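Polar amino acid ABC uptake transporter substrate binding protein (Streptococcus thermophilus LMG 18311, PDB 3HV1) probably captures a polar amino acid outside the cell membrane and hands it to an ABC transporter for uptake. Local coordinates at residues A[46-51]-A[62-67]; A[73-76]-A[80-83]; A[86-91]-A[98-103]; A[181-186]-A[249-254]. All blocks are in the same frame, centred on the assembly; numbering follows the deposited sequence.

Contact 1: residues A[46-51]-A[62-67]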
# COMPACT_ATOMS: atom_id res chain seq x y z
N PHE A 46 -10.48 13.66 14.98
CA PHE A 46 -9.13 13.29 14.59
C PHE A 46 -8.79 13.84 13.21
O PHE A 46 -7.74 14.45 13.01
CB PHE A 46 -8.94 11.77 14.58
CG PHE A 46 -7.59 11.33 14.08
CD1 PHE A 46 -6.46 11.48 14.88
CD2 PHE A 46 -7.45 10.80 12.80
CE1 PHE A 46 -5.21 11.10 14.41
CE2 PHE A 46 -6.18 10.41 12.32
CZ PHE A 46 -5.06 10.56 13.13
N ASP A 47 -9.68 13.60 12.25
CA ASP A 47 -9.45 14.05 10.88
C ASP A 47 -9.37 15.57 10.78
O ASP A 47 -8.60 16.10 9.99
CB ASP A 47 -10.53 13.51 9.93
CG ASP A 47 -10.25 12.09 9.51
OD1 ASP A 47 -9.06 11.71 9.47
OD2 ASP A 47 -11.22 11.36 9.20
N ILE A 48 -10.18 16.27 11.57
CA ILE A 48 -10.16 17.71 11.55
C ILE A 48 -8.79 18.18 12.07
O ILE A 48 -8.15 19.02 11.45
CB ILE A 48 -11.34 18.29 12.38
CG1 ILE A 48 -12.65 17.88 11.69
CG2 ILE A 48 -11.24 19.80 12.50
CD1 ILE A 48 -13.92 18.45 12.31
N ASP A 49 -8.34 17.62 13.18
CA ASP A 49 -7.03 18.02 13.68
C ASP A 49 -5.93 17.66 12.68
O ASP A 49 -5.03 18.46 12.44
CB ASP A 49 -6.71 17.37 15.03
CG ASP A 49 -7.39 18.10 16.18
OD1 ASP A 49 -8.03 19.14 15.93
OD2 ASP A 49 -7.26 17.64 17.33
N LEU A 50 -6.01 16.46 12.11
CA LEU A 50 -4.99 16.01 11.17
C LEU A 50 -4.92 16.88 9.93
O LEU A 50 -3.85 17.34 9.55
CB LEU A 50 -5.24 14.54 10.76
CG LEU A 50 -4.12 14.02 9.83
CD1 LEU A 50 -2.76 14.19 10.51
CD2 LEU A 50 -4.35 12.53 9.50
N ALA A 51 -6.07 17.11 9.29
CA ALA A 51 -6.14 17.93 8.09
C ALA A 51 -5.71 19.36 8.36
O ALA A 51 -5.03 19.97 7.54
CB ALA A 51 -7.56 17.90 7.51
N VAL A 62 -8.39 25.82 6.21
CA VAL A 62 -9.36 24.81 5.83
C VAL A 62 -10.80 25.25 6.12
O VAL A 62 -11.12 25.68 7.23
CB VAL A 62 -9.10 23.48 6.57
CG1 VAL A 62 -10.08 22.40 6.10
CG2 VAL A 62 -7.66 23.03 6.33
N GLU A 63 -11.63 25.15 5.10
CA GLU A 63 -13.05 25.48 5.22
C GLU A 63 -13.75 24.14 5.39
O GLU A 63 -13.83 23.37 4.44
CB GLU A 63 -13.55 26.17 3.95
CG GLU A 63 -15.06 26.31 3.89
CD GLU A 63 -15.58 27.45 4.74
OE1 GLU A 63 -15.32 28.62 4.38
OE2 GLU A 63 -16.25 27.17 5.76
N TRP A 64 -14.23 23.86 6.59
CA TRP A 64 -14.90 22.59 6.85
C TRP A 64 -16.39 22.66 6.50
O TRP A 64 -17.13 23.48 7.03
CB TRP A 64 -14.71 22.20 8.31
CG TRP A 64 -13.30 21.71 8.59
CD1 TRP A 64 -12.27 22.41 9.15
CD2 TRP A 64 -12.78 20.41 8.27
NE1 TRP A 64 -11.14 21.62 9.22
CE2 TRP A 64 -11.42 20.39 8.68
CE3 TRP A 64 -13.32 19.26 7.68
CZ2 TRP A 64 -10.61 19.27 8.51
CZ3 TRP A 64 -12.51 18.14 7.52
CH2 TRP A 64 -11.17 18.16 7.93
N GLN A 65 -16.80 21.79 5.59
CA GLN A 65 -18.18 21.76 5.13
C GLN A 65 -18.91 20.47 5.49
O GLN A 65 -18.58 19.40 4.98
CB GLN A 65 -18.20 21.96 3.61
CG GLN A 65 -19.58 22.00 3.00
CD GLN A 65 -20.36 23.22 3.42
OE1 GLN A 65 -19.95 24.36 3.16
NE2 GLN A 65 -21.48 23.00 4.09
N ALA A 66 -19.89 20.56 6.37
CA ALA A 66 -20.67 19.37 6.73
C ALA A 66 -21.50 19.08 5.49
O ALA A 66 -22.14 19.98 4.95
CB ALA A 66 -21.57 19.67 7.94
N ILE A 67 -21.50 17.84 5.02
CA ILE A 67 -22.25 17.50 3.82
C ILE A 67 -23.17 16.29 4.01
O ILE A 67 -23.08 15.58 5.00
CB ILE A 67 -21.32 17.16 2.65
CG1 ILE A 67 -20.50 15.90 3.00
CG2 ILE A 67 -20.40 18.33 2.35
CD1 ILE A 67 -19.63 15.39 1.86
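Trp64 reaches from strand 62-66 to helix 46-51 and lays its indole against Ile48 and Ala51, joining two axes that run nearly antiparallel, 160° apart, with a closest approach of 10.6 Å. Nearly all of the contact is apolar. Ile48 stands over one face of the indole: its CG1 lies 3.9 Å from the centroid of the six-membered ring and only 6° off the ring normal, a CH-pi contact. CG2 of the same isoleucine, the branch anti to the backbone N, reaches toward the pyrrole side, 3.8 Å from Trp64 NE1. Val62 CG1 lies over the opposite face, toward its rim. At the ring edge, near its plane, Ala51 CB comes within 3.5 Å of Trp64 CZ2; a methyl is small enough to let the benzo edge approach the helix closely, and Ile48 CA also lies 3.4 Å from CZ2. Trp64 CG is anti to its carbonyl carbon (chi1 -74°), which carries the ring across to the helix.

The polar part is small. Trp64 NE1 is hydrogen-bonded to Asn52 OD1, one residue beyond Ala51 on the same helix. Tyr43 also packs against Trp64 and Ile48 from the neighbouring hairpin strand. Strand 62-66 pairs in parallel with strand 22-27, and helix 46-56 is placed as the helix of a beta-alpha-beta crossover whose connection also includes the small three-stranded sheet. Tryptophan suits the place because a broad apolar plate fills the helix-sheet gap, while its one polar atom is satisfied by the helix, which would help to fix the turn of the ring.

Contact 2: residues A[73-76]-A[80-83]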
# COMPACT_ATOMS: atom_id res chain seq x y z
N GLU A 73 -19.25 12.06 -3.29
CA GLU A 73 -18.55 12.02 -4.57
C GLU A 73 -19.09 13.09 -5.51
O GLU A 73 -18.34 13.69 -6.29
CB GLU A 73 -18.69 10.67 -5.27
CG GLU A 73 -17.86 9.54 -4.70
CD GLU A 73 -18.51 8.93 -3.48
OE1 GLU A 73 -19.75 8.86 -3.44
OE2 GLU A 73 -17.77 8.50 -2.56
N THR A 74 -20.39 13.33 -5.44
CA THR A 74 -21.00 14.34 -6.29
C THR A 74 -20.46 15.71 -5.90
O THR A 74 -20.07 16.49 -6.76
CB THR A 74 -22.52 14.34 -6.14
OG1 THR A 74 -23.03 13.06 -6.56
CG2 THR A 74 -23.13 15.44 -7.02
N GLU A 75 -20.44 15.99 -4.60
CA GLU A 75 -19.94 17.26 -4.09
C GLU A 75 -18.51 17.50 -4.54
O GLU A 75 -18.13 18.61 -4.88
CB GLU A 75 -20.00 17.27 -2.56
CG GLU A 75 -21.39 17.42 -1.98
CD GLU A 75 -21.82 18.86 -1.91
OE1 GLU A 75 -21.33 19.58 -1.02
OE2 GLU A 75 -22.64 19.27 -2.76
N LEU A 76 -17.71 16.43 -4.53
CA LEU A 76 -16.31 16.50 -4.93
C LEU A 76 -16.14 16.80 -6.41
O LEU A 76 -15.35 17.66 -6.81
CB LEU A 76 -15.62 15.18 -4.59
CG LEU A 76 -14.12 15.10 -4.88
CD1 LEU A 76 -13.35 16.13 -4.06
CD2 LEU A 76 -13.64 13.69 -4.57
N THR A 80 -18.05 21.46 -5.10
CA THR A 80 -18.64 22.00 -3.88
C THR A 80 -17.67 21.79 -2.71
O THR A 80 -17.74 22.49 -1.69
CB THR A 80 -19.97 21.29 -3.55
OG1 THR A 80 -20.81 21.30 -4.71
CG2 THR A 80 -20.69 22.02 -2.43
N ILE A 81 -16.78 20.81 -2.86
CA ILE A 81 -15.74 20.52 -1.88
C ILE A 81 -14.51 20.11 -2.67
O ILE A 81 -14.61 19.74 -3.84
CB ILE A 81 -16.12 19.36 -0.91
CG1 ILE A 81 -16.33 18.06 -1.69
CG2 ILE A 81 -17.32 19.76 -0.07
CD1 ILE A 81 -16.79 16.89 -0.82
N ASP A 82 -13.36 20.18 -2.02
CA ASP A 82 -12.11 19.84 -2.68
C ASP A 82 -11.53 18.50 -2.21
O ASP A 82 -10.70 17.90 -2.88
CB ASP A 82 -11.08 20.95 -2.43
CG ASP A 82 -11.58 22.32 -2.91
OD1 ASP A 82 -12.09 22.39 -4.05
OD2 ASP A 82 -11.44 23.31 -2.15
N LEU A 83 -12.00 18.03 -1.06
CA LEU A 83 -11.53 16.78 -0.48
C LEU A 83 -12.60 16.13 0.37
O LEU A 83 -13.40 16.82 0.99
CB LEU A 83 -10.32 17.03 0.42
CG LEU A 83 -9.03 17.62 -0.14
CD1 LEU A 83 -8.09 17.94 1.02
CD2 LEU A 83 -8.40 16.64 -1.10
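Thr80 and Ile81 both turn their backbone N-H groups on Glu75 O, where helix 72-78 gives way to the loop of 80-83. Thr80 N approaches to 2.9 Å from Glu75 O, but the bond is bent to 129° and weak; Ile81 N is farther from the same oxygen, at 3.3 Å, yet straighter at 144°. A carbonyl in the last turns of a helix is thus satisfied by the chain that turns back past it. The side chains add a long, weak bond, Thr80 OG1 to Glu75 OE2 at 3.4 Å.

This turn belongs to the crossover from strand 61-66 through helix 72-78 to strand 83-84, which is laid parallel to strand 22-27 on its other side, as in the alpha/beta lobes of solute-binding proteins. Arg216 binds the turn from outside: its NH1 is hydrogen-bonded to both Leu76 O and Ile81 O, and its NH2 forms a salt bridge with Asp82 OD1. Asp82 OD2 accepts from Lys24 N, so an aspartate here serves both a charge and the sheet backbone.

Aliphatic chains let the loop lie close to the helix. Ile81 CG1, held between its backbone N and carbonyl carbon (chi1 62°), rests against the helix backbone, 3.6 Å from Leu76 N, while Ile81 CD1 meets Glu75 CB at 3.7 Å. From the helix side, the leucine is long enough for Leu76 CD1 to pass the Asp82 carbonyl, 3.4 Å from Asp82 O.

Contact 3: residues A[86-91]-A[98-103]; sequences NGYSVT and ADFTEP
Tyr88 swings its ring toward Phe100 by setting CG anti to the backbone N (chi1 -165°), whereas Phe100 sends its own ring across with CG beside the backbone N (chi1 -72°). Val90 CG2 lies over one face of the phenylalanine ring, 3.5 Å from the centroid, a CH-pi contact in which the compact methyl fits close against the ring. The two aromatic rings are inclined by 27° but slid apart, centroids 5.3 Å from each other, so they barely overlap; their nearest atoms are Tyr88 CE2 and Phe100 CE1, 3.4 Å apart.

Segment 86-91 follows strand 83-84 and segment 98-103 holds strand 99-100. Strand 209-215 lies between these strands, antiparallel to both, the strand order expected for a lobe of a type II solute-binding protein. In family 3 binding proteins the loop corresponding to 86-91 and an arginine just after it, here probably Arg94, line the amino acid site.

Polar groups flank the apolar centre. Ser89 O stands obliquely to the phenylalanine ring, 3.4 Å from Phe100 CZ, and accepts from Arg94 NH1. Tyr88 OH is hydrogen-bonded to Glu73. Thr91, at the N-cap of helix 92-95, uses OG1 to accept from Arg94 N, a role suited to its short hydroxyl side chain.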
# COMPACT_ATOMS: atom_id res chain seq x y z
N ASN A 86 -12.99 12.20 6.15
CA ASN A 86 -13.83 11.92 7.31
C ASN A 86 -13.94 10.39 7.41
O ASN A 86 -15.02 9.83 7.26
CB ASN A 86 -15.22 12.55 7.09
CG ASN A 86 -16.12 12.47 8.32
OD1 ASN A 86 -15.75 12.89 9.42
ND2 ASN A 86 -17.33 11.95 8.13
N GLY A 87 -12.81 9.73 7.66
CA GLY A 87 -12.82 8.28 7.74
C GLY A 87 -13.22 7.67 6.41
O GLY A 87 -13.96 6.68 6.35
N TYR A 88 -12.74 8.27 5.33
CA TYR A 88 -13.03 7.82 3.98
C TYR A 88 -12.03 6.72 3.61
O TYR A 88 -10.98 6.61 4.23
CB TYR A 88 -12.88 9.02 3.03
CG TYR A 88 -13.47 8.86 1.64
CD1 TYR A 88 -14.77 8.40 1.47
CD2 TYR A 88 -12.75 9.24 0.52
CE1 TYR A 88 -15.35 8.33 0.19
CE2 TYR A 88 -13.31 9.18 -0.76
CZ TYR A 88 -14.61 8.72 -0.91
OH TYR A 88 -15.18 8.69 -2.17
N SER A 89 -12.35 5.90 2.62
CA SER A 89 -11.43 4.83 2.22
C SER A 89 -11.58 4.43 0.76
O SER A 89 -12.56 4.77 0.10
CB SER A 89 -11.64 3.60 3.10
OG SER A 89 -12.95 3.10 2.97
N VAL A 90 -10.60 3.69 0.25
CA VAL A 90 -10.62 3.26 -1.14
C VAL A 90 -11.57 2.11 -1.42
O VAL A 90 -11.72 1.20 -0.60
CB VAL A 90 -9.20 2.83 -1.62
CG1 VAL A 90 -9.25 2.34 -3.06
CG2 VAL A 90 -8.24 4.00 -1.50
N THR A 91 -12.23 2.17 -2.57
CA THR A 91 -13.14 1.14 -3.06
C THR A 91 -13.07 1.35 -4.56
O THR A 91 -12.79 2.46 -5.01
CB THR A 91 -14.61 1.33 -2.62
OG1 THR A 91 -15.15 2.50 -3.25
CG2 THR A 91 -14.72 1.46 -1.11
N ALA A 98 -12.62 9.37 -7.71
CA ALA A 98 -11.52 10.12 -7.11
C ALA A 98 -10.19 9.40 -6.97
O ALA A 98 -10.10 8.18 -7.15
CB ALA A 98 -11.96 10.63 -5.73
N ASP A 99 -9.16 10.18 -6.66
CA ASP A 99 -7.82 9.67 -6.44
C ASP A 99 -7.57 9.78 -4.94
O ASP A 99 -8.02 10.72 -4.29
CB ASP A 99 -6.79 10.50 -7.21
CG ASP A 99 -6.58 9.99 -8.63
OD1 ASP A 99 -7.22 8.99 -9.00
OD2 ASP A 99 -5.77 10.60 -9.36
N PHE A 100 -6.84 8.81 -4.39
CA PHE A 100 -6.58 8.76 -2.95
C PHE A 100 -5.16 9.00 -2.50
O PHE A 100 -4.20 8.70 -3.21
CB PHE A 100 -6.99 7.38 -2.42
CG PHE A 100 -8.47 7.17 -2.37
CD1 PHE A 100 -9.18 7.46 -1.21
CD2 PHE A 100 -9.16 6.67 -3.47
CE1 PHE A 100 -10.55 7.27 -1.15
CE2 PHE A 100 -10.53 6.47 -3.43
CZ PHE A 100 -11.23 6.77 -2.26
N THR A 101 -5.04 9.55 -1.29
CA THR A 101 -3.72 9.75 -0.71
C THR A 101 -3.41 8.36 -0.17
O THR A 101 -4.24 7.45 -0.26
CB THR A 101 -3.74 10.66 0.54
OG1 THR A 101 -4.63 10.09 1.51
CG2 THR A 101 -4.18 12.07 0.18
N GLU A 102 -2.21 8.22 0.38
CA GLU A 102 -1.81 6.97 1.01
C GLU A 102 -2.67 6.89 2.28
O GLU A 102 -3.20 7.90 2.73
CB GLU A 102 -0.33 7.05 1.41
CG GLU A 102 0.61 7.14 0.23
CD GLU A 102 0.39 6.01 -0.76
OE1 GLU A 102 0.29 4.85 -0.30
OE2 GLU A 102 0.32 6.28 -1.98
N PRO A 103 -2.84 5.68 2.85
CA PRO A 103 -3.66 5.57 4.06
C PRO A 103 -2.93 6.14 5.28
O PRO A 103 -1.72 5.95 5.41
CB PRO A 103 -3.90 4.07 4.18
CG PRO A 103 -2.63 3.49 3.58
CD PRO A 103 -2.44 4.35 2.35

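Contact 4: residues A[181-186]-A[249-254]; sequences IDRVYA and EDVATD
Arg183 presents a flat guanidinium to the 249-254 loop: Val251 CG1 lies over one face, 3.5 Å above the plane, while the carboxylate of Glu249 and water 1 meet its edge in plane. The salt bridge is short and fairly straight, Arg183 NH2 to Glu249 OE2 at 2.8 Å and 161°. The acid is turned steeply, its plane 69° from the guanidinium, and OE2 is met from above the carboxylate plane. A fully extended chain with CG anti to the backbone N lets arginine span the gap, and a valine methyl suits the poorly hydrated face, where no N-H points.

The two waters extend the grip. Water 1 accepts from Arg183 NH1 at 2.7 Å and donates to Val251 O; water 2 accepts from Arg183 NE and donates weakly to Glu249 OE1. Arg183 NH1 also bonds Val106 O. Val106 lies on strand 105-114, which pairs with both 178-182 and 209-215 and probably forms part of the hinge between the two lobes; the contact thus ties the start of helix 183-192 to the loop following helix 238-247.

Within that loop, Asp250 OD1 accepts from Ala252 N at 3.0 Å, an Asx turn that shapes the backbone round Val251. The other carboxylate oxygen, Asp250 OD2, is bonded to Tyr234 OH.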
# COMPACT_ATOMS: atom_id res chain seq x y z
N ILE A 181 -15.35 -4.36 19.13
CA ILE A 181 -15.80 -3.06 18.65
C ILE A 181 -14.74 -2.44 17.74
O ILE A 181 -13.59 -2.87 17.76
CB ILE A 181 -16.07 -2.12 19.86
CG1 ILE A 181 -16.71 -0.81 19.40
CG2 ILE A 181 -14.77 -1.84 20.59
CD1 ILE A 181 -18.13 -0.96 18.94
N ASP A 182 -15.12 -1.44 16.95
CA ASP A 182 -14.16 -0.78 16.06
C ASP A 182 -13.03 -0.13 16.87
O ASP A 182 -13.28 0.49 17.89
CB ASP A 182 -14.81 0.33 15.24
CG ASP A 182 -15.79 -0.20 14.19
OD1 ASP A 182 -15.66 0.21 13.03
OD2 ASP A 182 -16.69 -0.99 14.54
N ARG A 183 -11.81 -0.25 16.36
CA ARG A 183 -10.65 0.35 16.99
C ARG A 183 -10.93 1.84 17.23
O ARG A 183 -10.71 2.33 18.34
CB ARG A 183 -9.44 0.21 16.08
CG ARG A 183 -8.16 0.78 16.65
CD ARG A 183 -7.10 0.92 15.57
NE ARG A 183 -5.80 1.26 16.13
CZ ARG A 183 -4.72 1.50 15.40
NH1 ARG A 183 -4.78 1.44 14.08
NH2 ARG A 183 -3.57 1.79 16.00
N VAL A 184 -11.41 2.56 16.22
CA VAL A 184 -11.67 4.00 16.41
C VAL A 184 -12.57 4.32 17.61
O VAL A 184 -12.39 5.36 18.25
CB VAL A 184 -12.32 4.68 15.15
CG1 VAL A 184 -11.28 4.87 14.07
CG2 VAL A 184 -13.52 3.89 14.66
N TYR A 185 -13.52 3.45 17.92
CA TYR A 185 -14.40 3.69 19.07
C TYR A 185 -13.75 3.25 20.37
O TYR A 185 -13.83 3.94 21.38
CB TYR A 185 -15.73 2.95 18.90
CG TYR A 185 -16.51 3.35 17.67
CD1 TYR A 185 -16.71 4.69 17.36
CD2 TYR A 185 -17.03 2.38 16.80
CE1 TYR A 185 -17.41 5.07 16.21
CE2 TYR A 185 -17.73 2.75 15.65
CZ TYR A 185 -17.91 4.10 15.36
OH TYR A 185 -18.57 4.47 14.21
N ALA A 186 -13.14 2.07 20.35
CA ALA A 186 -12.48 1.55 21.54
C ALA A 186 -11.46 2.55 22.08
O ALA A 186 -11.54 2.98 23.23
CB ALA A 186 -11.79 0.21 21.22
N GLU A 249 -2.80 6.35 21.51
CA GLU A 249 -1.72 5.57 20.91
C GLU A 249 -1.40 6.12 19.53
O GLU A 249 -2.12 6.98 19.01
CB GLU A 249 -2.09 4.08 20.84
CG GLU A 249 -3.09 3.67 19.78
CD GLU A 249 -3.30 2.16 19.74
OE1 GLU A 249 -3.83 1.61 20.73
OE2 GLU A 249 -2.93 1.52 18.74
N ASP A 250 -0.31 5.65 18.95
CA ASP A 250 0.15 6.08 17.63
C ASP A 250 -0.48 5.20 16.54
O ASP A 250 -0.15 4.01 16.41
CB ASP A 250 1.68 5.97 17.58
CG ASP A 250 2.26 6.36 16.24
OD1 ASP A 250 1.50 6.78 15.35
OD2 ASP A 250 3.51 6.24 16.08
N VAL A 251 -1.39 5.77 15.76
CA VAL A 251 -2.08 5.01 14.72
C VAL A 251 -1.47 5.12 13.32
O VAL A 251 -2.02 4.61 12.36
CB VAL A 251 -3.56 5.42 14.63
CG1 VAL A 251 -4.21 5.28 16.00
CG2 VAL A 251 -3.68 6.85 14.12
N ALA A 252 -0.33 5.78 13.21
CA ALA A 252 0.31 5.97 11.92
C ALA A 252 0.57 4.68 11.16
O ALA A 252 1.04 3.70 11.72
CB ALA A 252 1.61 6.73 12.09
N THR A 253 0.25 4.69 9.87
CA THR A 253 0.49 3.54 9.00
C THR A 253 1.96 3.61 8.62
O THR A 253 2.61 4.63 8.81
CB THR A 253 -0.32 3.63 7.71
OG1 THR A 253 -0.05 4.89 7.08
CG2 THR A 253 -1.83 3.50 7.98
N ASP A 254 2.49 2.52 8.07
CA ASP A 254 3.88 2.52 7.65
C ASP A 254 4.12 3.61 6.60
O ASP A 254 5.19 4.21 6.56
CB ASP A 254 4.27 1.15 7.10
CG ASP A 254 4.40 0.11 8.20
OD1 ASP A 254 4.73 0.49 9.34
OD2 ASP A 254 4.18 -1.08 7.93
O HOH W 1 -3.27 2.28 11.97
O HOH W 2 -5.72 0.18 19.00

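Overall arrangement
Contacts 1, 2 and 3 belong to one lobe, their centres 13 to 15 Å apart, and contact 4 lies nearer the connection to the other lobe. Polar bridges join them: Asp47 OD2 of contact 1 meets Gly87 N of contact 3 at 2.8 Å, the Glu73-Tyr88 bond ties contact 2 to contact 3, and Pro103 O of contact 3 meets Thr253 OG1 of contact 4 at 2.6 Å. Contact 3 is therefore a junction of the set. Contacts 1 and 4 touch by packing, Phe46 CZ to Val251 CG2 at 4.1 Å, whereas contacts 2 and 4 do not touch, their nearest atoms about 16 Å apart. In this family the amino acid is held in the cleft between lobes, probably near contact 3.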